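Local coordinates for PA4485 (Pseudomonas aeruginosa, PDB 4AVR), which probably acts as a lytic transglycosylase of the cell wall, with a strong preference for naked glycan strands that lack stem peptides, at residues M29-R34 / V53-N58; R67-S72 / A87-E92; N25-T30 / V71-A76. All coordinates share one frame; numbering follows the deposited sequence. Where two conformers were deposited one is given.

Contact 1. Residues M29-R34 / V53-N58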
loop_
_atom_site.group_PDB
_atom_site.type_symbol
_atom_site.label_atom_id
_atom_site.label_comp_id
_atom_site.label_asym_id
_atom_site.label_seq_id
_atom_site.Cartn_x
_atom_site.Cartn_y
_atom_site.Cartn_z
ATOM N N MET A 29 5.271 -13.946 -1.029
ATOM C CA MET A 29 5.281 -13.647 -2.467
ATOM C C MET A 29 3.902 -13.933 -3.033
ATOM O O MET A 29 3.691 -14.901 -3.763
ATOM C CB MET A 29 6.342 -14.467 -3.176
ATOM C CG MET A 29 7.753 -14.022 -2.806
ATOM S SD MET A 29 8.170 -12.370 -3.409
ATOM C CE MET A 29 8.344 -12.651 -5.158
ATOM N N THR A 30 2.958 -13.080 -2.676
ATOM C CA THR A 30 1.550 -13.290 -2.972
ATOM C C THR A 30 1.003 -12.126 -3.780
ATOM O O THR A 30 1.609 -11.042 -3.860
ATOM C CB THR A 30 0.718 -13.487 -1.685
ATOM O OG1 THR A 30 0.954 -12.397 -0.787
ATOM C CG2 THR A 30 1.107 -14.782 -0.993
ATOM N N ALA A 31 -0.167 -12.356 -4.375
ATOM C CA ALA A 31 -0.816 -11.356 -5.192
ATOM C C ALA A 31 -2.316 -11.581 -5.306
ATOM O O ALA A 31 -2.836 -12.672 -5.078
ATOM C CB ALA A 31 -0.189 -11.314 -6.586
ATOM N N ALA A 32 -2.994 -10.509 -5.695
ATOM C CA ALA A 32 -4.412 -10.489 -6.020
ATOM C C ALA A 32 -4.625 -10.483 -7.516
ATOM O O ALA A 32 -3.945 -9.751 -8.232
ATOM C CB ALA A 32 -5.071 -9.252 -5.432
ATOM N N HIS A 33 -5.609 -11.254 -7.973
ATOM C CA HIS A 33 -6.016 -11.296 -9.370
ATOM C C HIS A 33 -7.503 -11.548 -9.397
ATOM O O HIS A 33 -8.041 -12.189 -8.495
ATOM C CB HIS A 33 -5.251 -12.400 -10.092
ATOM C CG HIS A 33 -5.469 -12.428 -11.584
ATOM N ND1 HIS A 33 -6.459 -13.150 -12.171
ATOM C CD2 HIS A 33 -4.787 -11.785 -12.597
ATOM C CE1 HIS A 33 -6.388 -12.975 -13.498
ATOM N NE2 HIS A 33 -5.374 -12.142 -13.763
ATOM N N ARG A 34 -8.198 -11.060 -10.415
ATOM C CA ARG A 34 -9.666 -11.159 -10.409
ATOM C C ARG A 34 -10.209 -12.565 -10.567
ATOM O O ARG A 34 -11.287 -12.862 -10.064
ATOM C CB ARG A 34 -10.264 -10.286 -11.498
ATOM C CG ARG A 34 -10.227 -8.803 -11.185
ATOM C CD ARG A 34 -10.696 -8.032 -12.389
ATOM N NE ARG A 34 -10.565 -6.590 -12.222
ATOM C CZ ARG A 34 -9.434 -5.910 -12.374
ATOM N NH1 ARG A 34 -8.315 -6.559 -12.698
ATOM N NH2 ARG A 34 -9.419 -4.591 -12.210
ATOM N N VAL A 53 9.436 -11.618 -11.107
ATOM C CA VAL A 53 9.239 -12.453 -9.920
ATOM C C VAL A 53 8.120 -13.441 -10.198
ATOM O O VAL A 53 7.365 -13.276 -11.154
ATOM C CB VAL A 53 8.869 -11.632 -8.666
ATOM C CG1 VAL A 53 9.951 -10.611 -8.335
ATOM C CG2 VAL A 53 7.525 -10.966 -8.817
ATOM N N VAL A 54 8.012 -14.460 -9.346
ATOM C CA VAL A 54 6.870 -15.375 -9.363
ATOM C C VAL A 54 6.083 -15.173 -8.074
ATOM O O VAL A 54 6.651 -15.183 -6.973
ATOM C CB VAL A 54 7.322 -16.831 -9.512
ATOM C CG1 VAL A 54 6.124 -17.767 -9.441
ATOM C CG2 VAL A 54 8.052 -17.020 -10.833
ATOM N N VAL A 55 4.784 -14.949 -8.230
ATOM C CA VAL A 55 3.874 -14.799 -7.094
ATOM C C VAL A 55 2.802 -15.874 -7.133
ATOM O O VAL A 55 2.565 -16.511 -8.160
ATOM C CB VAL A 55 3.216 -13.404 -7.068
ATOM C CG1 VAL A 55 4.254 -12.309 -6.825
ATOM C CG2 VAL A 55 2.407 -13.151 -8.340
ATOM N N ARG A 56 2.183 -16.072 -5.971
ATOM C CA ARG A 56 1.090 -17.018 -5.778
ATOM C C ARG A 56 -0.185 -16.222 -5.508
ATOM O O ARG A 56 -0.194 -15.332 -4.650
ATOM C CB ARG A 56 1.462 -17.875 -4.549
ATOM C CG ARG A 56 0.445 -18.868 -4.056
ATOM C CD ARG A 56 1.038 -19.678 -2.908
ATOM N NE ARG A 56 1.420 -18.894 -1.715
ATOM C CZ ARG A 56 0.585 -18.580 -0.730
ATOM N NH1 ARG A 56 -0.689 -18.958 -0.767
ATOM N NH2 ARG A 56 1.023 -17.899 0.314
ATOM N N ILE A 57 -1.279 -16.533 -6.206
ATOM C CA ILE A 57 -2.533 -15.801 -6.054
ATOM C C ILE A 57 -3.231 -16.221 -4.751
ATOM O O ILE A 57 -3.484 -17.409 -4.528
ATOM C CB ILE A 57 -3.482 -16.022 -7.259
ATOM C CG1 ILE A 57 -2.773 -15.617 -8.570
ATOM C CG2 ILE A 57 -4.804 -15.288 -7.049
ATOM C CD1 ILE A 57 -2.198 -14.205 -8.581
ATOM N N ASN A 58 -3.547 -15.250 -3.910
ATOM C CA ASN A 58 -4.280 -15.525 -2.669
ATOM C C ASN A 58 -5.354 -14.492 -2.351
ATOM O O ASN A 58 -5.858 -14.479 -1.240
ATOM C CB ASN A 58 -3.326 -15.731 -1.473
ATOM C CG ASN A 58 -2.790 -14.432 -0.937
ATOM O OD1 ASN A 58 -2.913 -13.393 -1.582
ATOM N ND2 ASN A 58 -2.200 -14.476 0.264
HETATM O O HOH W 1 -0.123 -12.705 1.896
#
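Parallel pairing of Thr30 with Arg56 and of Ala31 with Ile57 joins the short strand 30-32 to strand 52-59 in the double-psi beta-barrel. Three backbone hydrogen bonds carry it. Met29 O accepts from Arg56 N at 2.9 Å, Ala31 N donates to Arg56 O at 3.0 Å, and Asn58 N donates to Ala31 O at 2.9 Å. The middle bond is the most bent of the three (N-H...O 138°).

The two faces of the pairing differ in character. On one, Thr30 and Arg56 run side by side, and methyl CG2 of Thr30 sits over a face of the guanidinium, 3.4 Å from NH2 of Arg56. The Asn58 amide crosses beside the same threonine, and a water bridges Thr30 OG1 and Asn58 ND2. Glu22 takes both polar ends, in a salt bridge with Arg56 and a hydrogen bond from Asn58. On the other face, Ala31 CB packs 3.6 Å from CG2 of Val55, and Ile57 CD1 comes to 4.0 Å from the same Ala31 CB while also reaching His33 CB. The Met29 chain, bent at chi2 and chi3 (-67° and -72°), turns CE back to within 3.7 Å of Val53 CB. One face apolar and inward, the other polar and tied to a loop: this is a strand pair of the DPBB fold shared by RlpA-like proteins.

Contact 2. Residues R67-S72 / A87-E92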
loop_
_atom_site.group_PDB
_atom_site.type_symbol
_atom_site.label_atom_id
_atom_site.label_comp_id
_atom_site.label_asym_id
_atom_site.label_seq_id
_atom_site.Cartn_x
_atom_site.Cartn_y
_atom_site.Cartn_z
ATOM N N ARG A 67 -5.951 -2.099 -14.010
ATOM C CA ARG A 67 -5.057 -2.713 -13.025
ATOM C C ARG A 67 -5.293 -4.221 -13.074
ATOM O O ARG A 67 -6.418 -4.677 -12.901
ATOM C CB ARG A 67 -5.302 -2.116 -11.621
ATOM C CG ARG A 67 -4.237 -2.477 -10.568
ATOM C CD ARG A 67 -4.304 -1.588 -9.332
ATOM N NE ARG A 67 -4.206 -0.172 -9.671
ATOM C CZ ARG A 67 -4.820 0.815 -9.017
ATOM N NH1 ARG A 67 -5.616 0.562 -7.976
ATOM N NH2 ARG A 67 -4.678 2.066 -9.459
ATOM N N ILE A 68 -4.226 -4.994 -13.312
ATOM C CA ILE A 68 -4.331 -6.435 -13.507
ATOM C C ILE A 68 -3.921 -7.254 -12.288
ATOM O O ILE A 68 -4.415 -8.363 -12.119
ATOM C CB ILE A 68 -3.518 -6.860 -14.766
ATOM C CG1 ILE A 68 -3.915 -8.262 -15.234
ATOM C CG2 ILE A 68 -2.014 -6.745 -14.568
ATOM C CD1 ILE A 68 -3.350 -8.607 -16.599
ATOM N N ILE A 69 -3.025 -6.738 -11.453
ATOM C CA ILE A 69 -2.516 -7.521 -10.328
ATOM C C ILE A 69 -2.050 -6.583 -9.234
ATOM O O ILE A 69 -1.541 -5.509 -9.519
ATOM C CB ILE A 69 -1.392 -8.474 -10.809
ATOM C CG1 ILE A 69 -1.085 -9.587 -9.806
ATOM C CG2 ILE A 69 -0.139 -7.715 -11.240
ATOM C CD1 ILE A 69 -0.303 -10.738 -10.406
ATOM N N ASP A 70 -2.257 -6.983 -7.980
ATOM C CA ASP A 70 -1.722 -6.278 -6.821
ATOM C C ASP A 70 -0.796 -7.233 -6.091
ATOM O O ASP A 70 -1.218 -8.332 -5.760
ATOM C CB ASP A 70 -2.844 -5.853 -5.861
ATOM C CG ASP A 70 -3.923 -4.990 -6.524
ATOM O OD1 ASP A 70 -3.637 -4.250 -7.494
ATOM O OD2 ASP A 70 -5.077 -5.058 -6.066
ATOM N N VAL A 71 0.450 -6.828 -5.839
ATOM C CA VAL A 71 1.450 -7.742 -5.285
ATOM C C VAL A 71 1.855 -7.336 -3.865
ATOM O O VAL A 71 1.658 -6.202 -3.436
ATOM C CB VAL A 71 2.699 -7.839 -6.206
ATOM C CG1 VAL A 71 2.289 -8.230 -7.621
ATOM C CG2 VAL A 71 3.499 -6.544 -6.198
ATOM N N SER A 72 2.441 -8.285 -3.148
ATOM C CA SER A 72 2.962 -8.013 -1.816
ATOM C C SER A 72 4.140 -7.043 -1.857
ATOM O O SER A 72 4.775 -6.842 -2.891
ATOM C CB SER A 72 3.425 -9.297 -1.167
ATOM O OG SER A 72 4.564 -9.790 -1.869
ATOM N N ALA A 87 3.482 -0.026 -11.929
ATOM C CA ALA A 87 4.293 -0.294 -13.106
ATOM C C ALA A 87 3.459 -1.075 -14.094
ATOM O O ALA A 87 2.631 -1.879 -13.700
ATOM C CB ALA A 87 5.531 -1.105 -12.737
ATOM N N PRO A 88 3.725 -0.903 -15.395
ATOM C CA PRO A 88 3.150 -1.812 -16.383
ATOM C C PRO A 88 3.821 -3.166 -16.271
ATOM O O PRO A 88 5.053 -3.242 -16.197
ATOM C CB PRO A 88 3.502 -1.136 -17.714
ATOM C CG PRO A 88 4.788 -0.411 -17.424
ATOM C CD PRO A 88 4.720 0.018 -15.984
ATOM N N VAL A 89 3.032 -4.238 -16.280
ATOM C CA VAL A 89 3.562 -5.573 -16.171
ATOM C C VAL A 89 2.979 -6.497 -17.225
ATOM O O VAL A 89 1.857 -6.334 -17.698
ATOM C CB VAL A 89 3.339 -6.218 -14.768
ATOM C CG1 VAL A 89 4.054 -5.425 -13.691
ATOM C CG2 VAL A 89 1.863 -6.381 -14.454
ATOM N N ARG A 90 3.781 -7.500 -17.555
ATOM C CA ARG A 90 3.293 -8.707 -18.226
ATOM C C ARG A 90 3.074 -9.760 -17.138
ATOM O O ARG A 90 3.847 -9.836 -16.175
ATOM C CB ARG A 90 4.342 -9.244 -19.214
ATOM C CG ARG A 90 3.756 -9.995 -20.403
ATOM C CD ARG A 90 3.244 -9.008 -21.426
ATOM N NE ARG A 90 2.635 -9.596 -22.615
ATOM C CZ ARG A 90 3.304 -10.111 -23.641
ATOM N NH1 ARG A 90 4.627 -10.174 -23.633
ATOM N NH2 ARG A 90 2.633 -10.568 -24.698
ATOM N N ILE A 91 2.016 -10.544 -17.273
ATOM C CA ILE A 91 1.812 -11.700 -16.416
ATOM C C ILE A 91 1.657 -12.951 -17.258
ATOM O O ILE A 91 1.122 -12.929 -18.370
ATOM C CB ILE A 91 0.623 -11.540 -15.440
ATOM C CG1 ILE A 91 -0.733 -11.504 -16.143
ATOM C CG2 ILE A 91 0.830 -10.317 -14.558
ATOM C CD1 ILE A 91 -1.912 -11.589 -15.185
ATOM N N GLU A 92 2.148 -14.057 -16.717
ATOM C CA GLU A 92 2.002 -15.346 -17.351
ATOM C C GLU A 92 1.712 -16.387 -16.288
ATOM O O GLU A 92 2.522 -16.590 -15.390
ATOM C CB GLU A 92 3.283 -15.710 -18.084
ATOM C CG GLU A 92 3.175 -17.026 -18.827
ATOM C CD GLU A 92 4.482 -17.494 -19.430
ATOM O OE1 GLU A 92 5.481 -16.751 -19.404
ATOM O OE2 GLU A 92 4.515 -18.622 -19.948
#
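Ile68 and Ile69, consecutive on strand 67-71, both reach across to strand 87-93, although their neighbours Arg67 and Asp70 turn to other partners. The two strands pass at nearly a right angle (92°) with their axes 8.5 Å apart, a spacing at which side chains alone make the contact.

Arg67 forms a salt bridge with Glu5 of strand 2-8. In Ile68 the CG1 branch is extended, anti to the backbone N and straight on through chi2 (169°), and this carries CD1 tip to tip against Ile91 CD1 at 3.6 Å. Its other branch, methyl CG2, rests 3.9 Å from CG2 of Val89, so the one side chain straddles two residues of the opposite strand. The backbone of Ile68 (psi -28°) departs from the extended form, which is consistent with two successive side chains facing the same way. Ile69 follows, crossing Val89 at about a right angle; its CG2 lies 4.0 Å from the same CG2 of Val89 that touches Ile68. Its CD1 approaches CG2 of Ile91 more loosely, at 4.3 Å. Val44 of strand 41-46 lies against both Ile69 and Val89, Val42 of that strand meets Ile91, and Ala31 packs on Ile69. Asp70, next in the chain, forms a salt bridge with Arg12 of the second subunit.

Only branched aliphatic groups meet here, all of them buried and without a hydrogen bond between the segments, which implies that the two strands are held against each other by hydrophobic burial and methyl-to-methyl fit.

Contact 3. Residues N25-T30 / V71-A76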
loop_
_atom_site.group_PDB
_atom_site.type_symbol
_atom_site.label_atom_id
_atom_site.label_comp_id
_atom_site.label_asym_id
_atom_site.label_seq_id
_atom_site.Cartn_x
_atom_site.Cartn_y
_atom_site.Cartn_z
ATOM N N ASN A 25 0.378 -10.944 4.236
ATOM C CA ASN A 25 1.708 -10.902 4.798
ATOM C C ASN A 25 2.643 -10.214 3.799
ATOM O O ASN A 25 2.951 -10.783 2.749
ATOM C CB ASN A 25 2.209 -12.310 5.107
ATOM C CG ASN A 25 3.505 -12.293 5.896
ATOM O OD1 ASN A 25 4.274 -11.348 5.834
ATOM N ND2 ASN A 25 3.716 -13.314 6.724
ATOM N N PRO A 26 3.109 -8.997 4.112
ATOM C CA PRO A 26 4.032 -8.293 3.211
ATOM C C PRO A 26 5.299 -9.051 2.845
ATOM O O PRO A 26 5.919 -8.739 1.828
ATOM C CB PRO A 26 4.341 -7.004 3.969
ATOM C CG PRO A 26 3.189 -6.789 4.902
ATOM C CD PRO A 26 2.706 -8.166 5.265
ATOM N N ASN A 27 5.706 -10.001 3.682
ATOM C CA ASN A 27 6.897 -10.815 3.443
ATOM C C ASN A 27 6.686 -12.053 2.587
ATOM O O ASN A 27 7.658 -12.739 2.251
ATOM C CB ASN A 27 7.508 -11.255 4.781
ATOM C CG ASN A 27 7.967 -10.094 5.609
ATOM O OD1 ASN A 27 8.568 -9.148 5.096
ATOM N ND2 ASN A 27 7.678 -10.142 6.900
ATOM N N ALA A 28 5.436 -12.348 2.244
ATOM C CA ALA A 28 5.111 -13.463 1.356
ATOM C C ALA A 28 5.238 -12.999 -0.099
ATOM O O ALA A 28 5.298 -11.804 -0.362
ATOM C CB ALA A 28 3.705 -13.956 1.638
ATOM N N MET A 29 5.271 -13.946 -1.029
ATOM C CA MET A 29 5.281 -13.647 -2.467
ATOM C C MET A 29 3.902 -13.933 -3.033
ATOM O O MET A 29 3.691 -14.901 -3.763
ATOM C CB MET A 29 6.342 -14.467 -3.176
ATOM C CG MET A 29 7.753 -14.022 -2.806
ATOM S SD MET A 29 8.170 -12.370 -3.409
ATOM C CE MET A 29 8.344 -12.651 -5.158
ATOM N N THR A 30 2.958 -13.080 -2.676
ATOM C CA THR A 30 1.550 -13.290 -2.972
ATOM C C THR A 30 1.003 -12.126 -3.780
ATOM O O THR A 30 1.609 -11.042 -3.860
ATOM C CB THR A 30 0.718 -13.487 -1.685
ATOM O OG1 THR A 30 0.954 -12.397 -0.787
ATOM C CG2 THR A 30 1.107 -14.782 -0.993
ATOM N N VAL A 71 0.450 -6.828 -5.839
ATOM C CA VAL A 71 1.450 -7.742 -5.285
ATOM C C VAL A 71 1.855 -7.336 -3.865
ATOM O O VAL A 71 1.658 -6.202 -3.436
ATOM C CB VAL A 71 2.699 -7.839 -6.206
ATOM C CG1 VAL A 71 2.289 -8.230 -7.621
ATOM C CG2 VAL A 71 3.499 -6.544 -6.198
ATOM N N SER A 72 2.441 -8.285 -3.148
ATOM C CA SER A 72 2.962 -8.013 -1.816
ATOM C C SER A 72 4.140 -7.043 -1.857
ATOM O O SER A 72 4.775 -6.842 -2.891
ATOM C CB SER A 72 3.425 -9.297 -1.167
ATOM O OG SER A 72 4.564 -9.790 -1.869
ATOM N N ARG A 73 4.471 -6.485 -0.694
ATOM C CA ARG A 73 5.638 -5.614 -0.596
ATOM C C ARG A 73 6.913 -6.308 -1.058
ATOM O O ARG A 73 7.714 -5.731 -1.799
ATOM C CB ARG A 73 5.806 -5.108 0.839
ATOM C CG ARG A 73 6.819 -3.963 0.942
ATOM C CD ARG A 73 8.016 -4.211 1.783
ATOM N NE ARG A 73 7.830 -5.088 2.870
ATOM C CZ ARG A 73 8.431 -6.233 3.170
ATOM N NH1 ARG A 73 9.429 -6.835 2.501
ATOM N NH2 ARG A 73 7.957 -6.776 4.251
ATOM N N LYS A 74 7.131 -7.538 -0.612
ATOM C CA LYS A 74 8.333 -8.273 -0.989
ATOM C C LYS A 74 8.386 -8.486 -2.501
ATOM O O LYS A 74 9.459 -8.373 -3.117
ATOM C CB LYS A 74 8.404 -9.610 -0.246
ATOM C CG LYS A 74 9.650 -10.412 -0.543
ATOM C CD LYS A 74 10.883 -9.799 0.055
ATOM C CE LYS A 74 12.071 -10.740 -0.079
ATOM N NZ LYS A 74 13.342 -10.133 0.415
ATOM N N ALA A 75 7.249 -8.794 -3.122
ATOM C CA ALA A 75 7.218 -8.944 -4.578
ATOM C C ALA A 75 7.533 -7.615 -5.267
ATOM O O ALA A 75 8.235 -7.585 -6.284
ATOM C CB ALA A 75 5.871 -9.486 -5.030
ATOM N N ALA A 76 7.006 -6.521 -4.732
ATOM C CA ALA A 76 7.281 -5.197 -5.286
ATOM C C ALA A 76 8.763 -4.859 -5.228
ATOM O O ALA A 76 9.313 -4.255 -6.152
ATOM C CB ALA A 76 6.475 -4.146 -4.579
#
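Ser72 OG donates to Ala28 O at 2.6 Å and accepts from Ala75 N at 3.1 Å, which makes it the N-cap of helix 73-79 and joins that helix start to the loop ahead of strand 30-32. The hydroxyl reaches both partners because chi1 (67°) sets it between the backbone N and the carbonyl carbon. On either side of this link the backbone adds a bond: Lys74 N to Pro26 O at 3.0 Å, and Ser72 N to Thr30 O, also 3.0 Å.

Arg73 extends the grip outward. Pro26 O lies over one face of its guanidinium, while Asn27 OD1 stands at the edge, in plane, and accepts from Arg73 NH2 at 2.6 Å, with the donor above the amide plane and the two flat groups 63° apart. Glu77 takes NH1 of the same guanidinium in a salt bridge, and Tyr24 OH bonds to the arginine's backbone N. Met29 brings SD to 3.7 Å from Ala75 N and packs CE on that alanine's methyl.

Behind the first shell, a type I turn from Asn25 to Ala28 shapes the loop, consistent with the turns here holding Asn27 where its OD1 meets Arg73 NH2. An Asx turn braces it, Asn27 N donating to Asn25 OD1 at 2.9 Å.

Contact 2 is the fully buried member of the set, while contact 1 runs out to partly exposed residues and contact 3 as far as exposed ones. Strand 67-71 ties them together: it pairs with strand 30-32 of contact 1 through Ala32 N and Asp70 O, faces strand 87-93 in contact 2, and leads into the helix of contact 3. Contacts 1 and 3 also share Met29 and Thr30 and meet where Val55 packs on Ala75. Their chemistry follows their place: strand pairing with one polar face in contact 1, purely aliphatic packing inside the barrel in contact 2, and helix capping with an arginine-asparagine bond in contact 3.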